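Local coordinates for protein TRAP dicarboxylate transporter, DctP subunit (Ochrobactrum anthropi, PDB 4P47) that probably captures a small organic acid in the periplasm and delivers it to the membrane components of a TRAP transporter, at residues E26-T31 with D254-V259; T91-G96 with I241-K246. All coordinates share one frame; numbering follows the deposited sequence. Where two conformers were deposited one is given.

Both contacts join distant parts of the chain and reach the same mixed sheet of a TRAP solute-binding protein, and contact 2 is nested within the loop that contact 1 closes. Contact 1 joins the N-terminal lead-in to strand 30-35 with the start of helix 254-288, about 29 Å from the centre of the chain; contact 2 pairs strand 90-94 with strand 229-245, about 12 Å from that centre. Their own centres are 20 Å apart, and with nearest atoms about 7 Å apart they do not touch. The sheet connects them, since strands 30-35 and 90-94 are neighbours in it. Contact 1 is partly buried and led by polar bonds; contact 2 is fully buried, with mostly apolar side chains.

Contact 1 (E26-T31 with D254-V259); sequences EIRSQT and DEEKAV
Glu256 offers its carboxylate to Arg28, which grips it side-on with two nitrogens: NH1 reaches OE1 at 2.8 Å and NE reaches OE2 at 3.0 Å. Both oxygens lie in the guanidinium plane and are met on their syn sides, though the donors lie somewhat out of the carboxylate plane, and the two flat groups are turned only 25° apart. OE2 accepts two further bonds: the backbone N of Arg28 comes in on the anti side at 2.9 Å, and Gln30 NE2 drops from above the carboxylate plane at 3.1 Å, its amide nearly perpendicular. Three donors on one oxygen, with Asn253 N on OE1, should hold the carboxylate in a fixed rotation and would favour its ionised form. Arg28 can close this fork because its chain bends at chi3 (-72°), and NH1 also reaches Arg251 O. Below the polar layer, Ile27 runs past Glu256 in the opposite direction, its CG1 resting on Glu255 CB at 3.8 Å and its CD1 on Val259 CG2 at 3.7 Å. Helix 43-58 adds Val55 and Lys58 around Val259. The result is a bidentate arginine-glutamate salt bridge that ties the N-terminal lead-in of strand 30-35 to the first turns of the long helix 254-288.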
ATOM      1  N   GLU A  26     -36.038   0.390   3.984  1.00 35.86           N
ATOM      2  CA  GLU A  26     -35.724   0.922   2.664  1.00 41.35           C
ATOM      3  C   GLU A  26     -34.493   1.818   2.722  1.00 39.26           C
ATOM      4  O   GLU A  26     -34.138   2.335   3.784  1.00 39.22           O
ATOM      5  CB  GLU A  26     -36.901   1.732   2.123  1.00 45.93           C
ATOM      6  CG  GLU A  26     -37.278   2.915   3.004  1.00 46.90           C
ATOM      7  CD  GLU A  26     -38.062   3.972   2.253  1.00 51.77           C
ATOM      8  OE1 GLU A  26     -39.101   3.623   1.642  1.00 52.73           O
ATOM      9  OE2 GLU A  26     -37.630   5.146   2.267  1.00 53.22           O
ATOM     10  N   ILE A  27     -33.857   2.007   1.570  1.00 31.52           N
ATOM     11  CA  ILE A  27     -32.696   2.881   1.455  1.00 28.62           C
ATOM     12  C   ILE A  27     -33.118   4.338   1.644  1.00 25.15           C
ATOM     13  O   ILE A  27     -33.805   4.920   0.808  1.00 27.09           O
ATOM     14  CB  ILE A  27     -31.983   2.671   0.097  1.00 27.22           C
ATOM     15  CG1 ILE A  27     -31.475   1.227   0.006  1.00 31.75           C
ATOM     16  CG2 ILE A  27     -30.818   3.652  -0.081  1.00 24.47           C
ATOM     17  CD1 ILE A  27     -30.820   0.881  -1.321  1.00 35.36           C
ATOM     18  N   ARG A  28     -32.713   4.911   2.772  1.00 21.49           N
ATOM     19  CA  ARG A  28     -33.090   6.269   3.130  1.00 23.65           C
ATOM     20  C   ARG A  28     -32.051   7.248   2.606  1.00 25.79           C
ATOM     21  O   ARG A  28     -30.950   6.844   2.199  1.00 22.25           O
ATOM     22  CB  ARG A  28     -33.206   6.388   4.652  1.00 22.59           C
ATOM     23  CG  ARG A  28     -34.136   5.369   5.261  1.00 25.89           C
ATOM     24  CD  ARG A  28     -33.836   5.159   6.720  1.00 28.07           C
ATOM     25  NE  ARG A  28     -32.588   4.428   6.895  1.00 19.56           N
ATOM     26  CZ  ARG A  28     -32.140   3.998   8.066  1.00 30.06           C
ATOM     27  NH1 ARG A  28     -30.992   3.342   8.131  1.00 28.53           N
ATOM     28  NH2 ARG A  28     -32.837   4.223   9.172  1.00 29.19           N
ATOM     29  N   SER A  29     -32.397   8.527   2.590  0.83 21.54           N
ATOM     30  CA  SER A  29     -31.419   9.543   2.261  0.83 22.05           C
ATOM     31  C   SER A  29     -30.224   9.365   3.200  0.83 18.69           C
ATOM     32  O   SER A  29     -30.393   9.251   4.411  0.83 15.29           O
ATOM     33  CB  SER A  29     -32.027  10.934   2.417  0.83 31.41           C
ATOM     34  OG  SER A  29     -31.075  11.944   2.137  0.83 31.57           O
ATOM     35  N   GLN A  30     -29.024   9.299   2.636  1.00 14.54           N
ATOM     36  CA  GLN A  30     -27.787   9.271   3.427  1.00 12.11           C
ATOM     37  C   GLN A  30     -26.735  10.135   2.749  1.00 11.76           C
ATOM     38  O   GLN A  30     -26.726  10.299   1.525  1.00 13.67           O
ATOM     39  CB  GLN A  30     -27.245   7.851   3.570  1.00 11.55           C
ATOM     40  CG  GLN A  30     -28.216   6.840   4.185  1.00 14.00           C
ATOM     41  CD  GLN A  30     -28.451   7.026   5.685  1.00 15.51           C
ATOM     42  OE1 GLN A  30     -27.766   7.799   6.359  1.00 17.14           O
ATOM     43  NE2 GLN A  30     -29.424   6.301   6.210  1.00 16.39           N
ATOM     44  N   THR A  31     -25.842  10.699   3.543  1.00 16.07           N
ATOM     45  CA  THR A  31     -24.721  11.426   2.981  1.00 18.55           C
ATOM     46  C   THR A  31     -23.455  10.835   3.548  1.00 14.32           C
ATOM     47  O   THR A  31     -23.322  10.649   4.753  1.00 15.87           O
ATOM     48  CB  THR A  31     -24.783  12.933   3.289  1.00 28.66           C
ATOM     49  OG1 THR A  31     -25.977  13.483   2.724  1.00 29.22           O
ATOM     50  CG2 THR A  31     -23.582  13.658   2.688  1.00 28.40           C
ATOM     51  N   ASP A 254     -29.788  -3.018   6.227  1.00 15.90           N
ATOM     52  CA  ASP A 254     -29.068  -4.001   5.437  1.00 15.98           C
ATOM     53  C   ASP A 254     -29.011  -3.649   3.956  1.00 14.18           C
ATOM     54  O   ASP A 254     -28.031  -3.965   3.283  1.00 14.02           O
ATOM     55  CB  ASP A 254     -29.682  -5.384   5.628  1.00 16.16           C
ATOM     56  CG  ASP A 254     -29.363  -5.962   6.982  1.00 20.12           C
ATOM     57  OD1 ASP A 254     -28.426  -5.459   7.642  1.00 20.04           O
ATOM     58  OD2 ASP A 254     -30.039  -6.933   7.393  1.00 22.77           O
ATOM     59  N   GLU A 255     -30.059  -3.016   3.439  1.00 12.59           N
ATOM     60  CA  GLU A 255     -30.070  -2.648   2.036  1.00 14.61           C
ATOM     61  C   GLU A 255     -29.038  -1.560   1.761  1.00 11.96           C
ATOM     62  O   GLU A 255     -28.378  -1.605   0.738  1.00 14.23           O
ATOM     63  CB  GLU A 255     -31.469  -2.217   1.594  1.00 21.24           C
ATOM     64  CG  GLU A 255     -32.518  -3.298   1.797  1.00 34.57           C
ATOM     65  CD  GLU A 255     -33.409  -3.027   3.003  1.00 46.66           C
ATOM     66  OE1 GLU A 255     -34.500  -2.444   2.809  1.00 50.40           O
ATOM     67  OE2 GLU A 255     -33.022  -3.396   4.139  1.00 38.07           O
ATOM     68  N   GLU A 256     -28.905  -0.603   2.676  1.00 13.11           N
ATOM     69  CA  GLU A 256     -27.918   0.468   2.532  1.00 11.68           C
ATOM     70  C   GLU A 256     -26.501  -0.130   2.623  1.00  9.83           C
ATOM     71  O   GLU A 256     -25.624   0.177   1.819  1.00  9.49           O
ATOM     72  CB  GLU A 256     -28.136   1.541   3.610  1.00 12.08           C
ATOM     73  CG  GLU A 256     -29.458   2.320   3.452  1.00 14.88           C
ATOM     74  CD  GLU A 256     -29.921   3.039   4.718  1.00 13.35           C
ATOM     75  OE1 GLU A 256     -29.565   2.656   5.847  1.00 15.63           O
ATOM     76  OE2 GLU A 256     -30.692   4.020   4.589  1.00 16.96           O
ATOM     77  N   LYS A 257     -26.280  -1.009   3.589  1.00 10.16           N
ATOM     78  CA  LYS A 257     -24.991  -1.659   3.739  1.00  8.57           C
ATOM     79  C   LYS A 257     -24.616  -2.452   2.491  1.00  9.20           C
ATOM     80  O   LYS A 257     -23.461  -2.418   2.056  1.00  8.44           O
ATOM     81  CB  LYS A 257     -24.993  -2.583   4.953  1.00 10.83           C
ATOM     82  CG  LYS A 257     -25.040  -1.860   6.277  1.00 11.04           C
ATOM     83  CD  LYS A 257     -25.238  -2.830   7.442  1.00 12.08           C
ATOM     84  CE  LYS A 257     -25.103  -2.103   8.770  1.00 12.57           C
ATOM     85  NZ  LYS A 257     -25.342  -3.085   9.894  1.00 16.72           N
ATOM     86  N   ALA A 258     -25.577  -3.179   1.917  1.00 10.49           N
ATOM     87  CA  ALA A 258     -25.293  -3.985   0.739  1.00  9.36           C
ATOM     88  C   ALA A 258     -24.857  -3.118  -0.461  1.00  8.11           C
ATOM     89  O   ALA A 258     -23.970  -3.501  -1.214  1.00  9.52           O
ATOM     90  CB  ALA A 258     -26.483  -4.841   0.366  1.00 11.61           C
ATOM     91  N   VAL A 259     -25.505  -1.971  -0.658  1.00  8.03           N
ATOM     92  CA  VAL A 259     -25.107  -1.033  -1.717  1.00  8.04           C
ATOM     93  C   VAL A 259     -23.650  -0.641  -1.553  1.00  7.27           C
ATOM     94  O   VAL A 259     -22.863  -0.663  -2.507  1.00  8.14           O
ATOM     95  CB  VAL A 259     -25.977   0.246  -1.686  1.00  9.65           C
ATOM     96  CG1 VAL A 259     -25.319   1.350  -2.499  1.00  9.72           C
ATOM     97  CG2 VAL A 259     -27.395  -0.051  -2.188  1.00 12.46           C
TER

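Contact 2 (T91-G96 with I241-K246); sequences TVMNAG and IVMISK
Thr91 and Met243 form an antiparallel hydrogen-bonded pair, with Met243 N to Thr91 O at 2.9 Å and nearly straight (176°), and Thr91 N to Met243 O at 3.1 Å. Met93 and Ile241 make the next such pair, Ile241 N reaching Met93 O at 2.8 Å. Between them Val92 and Val242 are a non-hydrogen-bonded pair whose CA atoms come within 4.3 Å. Their side chains cross at an angle, CG2 against CG2 at 3.7 Å, while Val92 CA also approaches Ile241 O at 3.3 Å in a CA-H...O contact. On the other face, the Met243 chain bends at chi3 (-64°), and its methyl CE rests against Thr91 CG2 and Met93 CE, 3.9 Å from each, a triangle of methyls. The two methionines meet methyl to methyl at about a right angle. Past the strand end, Ala95 CB lies against Ile241 CG2. Thr91 OG1 is hydrogen-bonded to Ala35 O. Helix 76-85 covers the methionine face, with Leu80 on Met243 and Leu83 and Thr79 on Thr91; on the valine face Trp147 touches Val242 and Ala36 touches Val92. Strand 229-245 thus runs between strand 90-94 and strand 141-156, which bonds to the backbone of Val242 through Leu144 and Ala145.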
ATOM      1  N   THR A  91     -12.993   6.641   4.541  1.00  6.44           N
ATOM      2  CA  THR A  91     -11.677   6.997   4.054  1.00  6.52           C
ATOM      3  C   THR A  91     -11.034   5.768   3.437  1.00  7.46           C
ATOM      4  O   THR A  91     -11.508   4.628   3.611  1.00  7.55           O
ATOM      5  CB  THR A  91     -10.795   7.590   5.162  1.00  8.29           C
ATOM      6  OG1 THR A  91      -9.645   8.218   4.593  1.00  8.74           O
ATOM      7  CG2 THR A  91     -10.341   6.528   6.128  1.00  9.84           C
ATOM      8  N   VAL A  92      -9.967   6.002   2.690  1.00  5.47           N
ATOM      9  CA  VAL A  92      -9.111   4.948   2.171  1.00  7.71           C
ATOM     10  C   VAL A  92      -7.658   5.361   2.408  1.00  6.05           C
ATOM     11  O   VAL A  92      -7.296   6.512   2.192  1.00  7.44           O
ATOM     12  CB  VAL A  92      -9.429   4.656   0.670  1.00  6.12           C
ATOM     13  CG1 VAL A  92      -9.316   5.924  -0.195  1.00  8.31           C
ATOM     14  CG2 VAL A  92      -8.561   3.528   0.154  1.00  6.81           C
ATOM     15  N   MET A  93      -6.845   4.451   2.917  1.00  6.17           N
ATOM     16  CA  MET A  93      -5.443   4.784   3.219  1.00  7.80           C
ATOM     17  C   MET A  93      -4.623   3.519   3.290  1.00  6.51           C
ATOM     18  O   MET A  93      -5.162   2.425   3.382  1.00  6.31           O
ATOM     19  CB  MET A  93      -5.321   5.506   4.566  1.00  7.46           C
ATOM     20  CG  MET A  93      -5.679   4.617   5.752  1.00  8.04           C
ATOM     21  SD  MET A  93      -5.595   5.484   7.355  1.00 10.05           S
ATOM     22  CE  MET A  93      -7.046   6.475   7.172  1.00 12.57           C
ATOM     23  N   ASN A  94      -3.306   3.668   3.279  1.00  6.78           N
ATOM     24  CA  ASN A  94      -2.422   2.521   3.412  1.00  6.57           C
ATOM     25  C   ASN A  94      -2.760   1.742   4.671  1.00  7.78           C
ATOM     26  O   ASN A  94      -2.842   2.308   5.776  1.00  7.67           O
ATOM     27  CB  ASN A  94      -0.955   2.980   3.437  1.00  6.64           C
ATOM     28  CG  ASN A  94      -0.449   3.424   2.074  1.00  9.73           C
ATOM     29  OD1 ASN A  94      -1.098   3.261   1.054  1.00  9.32           O
ATOM     30  ND2 ASN A  94       0.731   4.023   2.063  1.00 14.63           N
ATOM     31  N   ALA A  95      -2.930   0.434   4.525  1.00  7.20           N
ATOM     32  CA  ALA A  95      -3.420  -0.363   5.634  1.00  6.94           C
ATOM     33  C   ALA A  95      -2.436  -0.476   6.794  1.00  7.72           C
ATOM     34  O   ALA A  95      -2.844  -0.680   7.929  1.00  7.74           O
ATOM     35  CB  ALA A  95      -3.843  -1.741   5.154  1.00  7.95           C
ATOM     36  N   GLY A  96      -1.153  -0.313   6.522  1.00  7.43           N
ATOM     37  CA  GLY A  96      -0.148  -0.385   7.572  1.00  8.47           C
ATOM     38  C   GLY A  96      -0.307   0.715   8.599  1.00  7.74           C
ATOM     39  O   GLY A  96       0.159   0.573   9.737  1.00 10.35           O
ATOM     40  N   ILE A 241      -6.751   0.196   2.596  1.00  6.06           N
ATOM     41  CA  ILE A 241      -8.008  -0.329   3.110  1.00  6.00           C
ATOM     42  C   ILE A 241      -9.049   0.781   3.051  1.00  5.81           C
ATOM     43  O   ILE A 241      -8.817   1.939   3.448  1.00  7.23           O
ATOM     44  CB  ILE A 241      -7.856  -0.918   4.526  1.00  6.60           C
ATOM     45  CG1 ILE A 241      -9.177  -1.526   4.987  1.00  7.63           C
ATOM     46  CG2 ILE A 241      -7.342   0.120   5.502  1.00  7.73           C
ATOM     47  CD1 ILE A 241      -9.045  -2.368   6.245  1.00  8.79           C
ATOM     48  N   VAL A 242     -10.216   0.432   2.512  1.00  5.15           N
ATOM     49  CA  VAL A 242     -11.377   1.304   2.502  1.00  6.16           C
ATOM     50  C   VAL A 242     -12.194   1.012   3.744  1.00  6.94           C
ATOM     51  O   VAL A 242     -12.558  -0.152   3.997  1.00  6.65           O
ATOM     52  CB  VAL A 242     -12.242   1.032   1.256  1.00  6.36           C
ATOM     53  CG1 VAL A 242     -13.467   1.947   1.230  1.00  7.87           C
ATOM     54  CG2 VAL A 242     -11.421   1.198  -0.035  1.00  8.05           C
ATOM     55  N   MET A 243     -12.447   2.050   4.530  1.00  5.32           N
ATOM     56  CA  MET A 243     -13.133   1.925   5.802  1.00  6.59           C
ATOM     57  C   MET A 243     -14.300   2.868   5.908  1.00  6.79           C
ATOM     58  O   MET A 243     -14.348   3.937   5.275  1.00  7.17           O
ATOM     59  CB  MET A 243     -12.169   2.247   6.942  1.00  7.66           C
ATOM     60  CG  MET A 243     -11.064   1.226   7.107  1.00  7.96           C
ATOM     61  SD  MET A 243      -9.756   1.682   8.288  1.00  9.61           S
ATOM     62  CE  MET A 243      -9.051   3.127   7.464  1.00 11.49           C
ATOM     63  N   ILE A 244     -15.245   2.474   6.757  1.00  7.21           N
ATOM     64  CA  ILE A 244     -16.370   3.303   7.102  1.00  6.82           C
ATOM     65  C   ILE A 244     -16.507   3.347   8.633  1.00  6.69           C
ATOM     66  O   ILE A 244     -16.201   2.377   9.324  1.00  8.79           O
ATOM     67  CB  ILE A 244     -17.649   2.795   6.355  1.00  7.39           C
ATOM     68  CG1 ILE A 244     -18.820   3.747   6.551  1.00  9.35           C
ATOM     69  CG2 ILE A 244     -18.034   1.366   6.762  1.00  8.35           C
ATOM     70  CD1 ILE A 244     -19.899   3.544   5.515  1.00  9.53           C
ATOM     71  N   SER A 245     -16.918   4.502   9.140  1.00  7.45           N
ATOM     72  CA  SER A 245     -17.113   4.715  10.573  1.00  9.09           C
ATOM     73  C   SER A 245     -18.149   3.730  11.134  1.00  9.69           C
ATOM     74  O   SER A 245     -19.249   3.619  10.607  1.00  9.53           O
ATOM     75  CB  SER A 245     -17.566   6.154  10.810  1.00  9.60           C
ATOM     76  OG  SER A 245     -18.031   6.365  12.137  1.00 11.61           O
ATOM     77  N   LYS A 246     -17.818   3.009  12.202  1.00  9.70           N
ATOM     78  CA  LYS A 246     -18.806   2.103  12.807  1.00 10.06           C
ATOM     79  C   LYS A 246     -20.024   2.857  13.370  1.00 10.64           C
ATOM     80  O   LYS A 246     -21.149   2.374  13.270  1.00 11.34           O
ATOM     81  CB  LYS A 246     -18.169   1.233  13.883  1.00 11.82           C
ATOM     82  CG  LYS A 246     -19.139   0.260  14.553  1.00 14.43           C
ATOM     83  CD  LYS A 246     -18.401  -0.725  15.444  1.00 16.49           C
ATOM     84  CE  LYS A 246     -19.347  -1.805  15.984  1.00 15.57           C
ATOM     85  NZ  LYS A 246     -20.432  -1.215  16.820  1.00 18.72           N
TER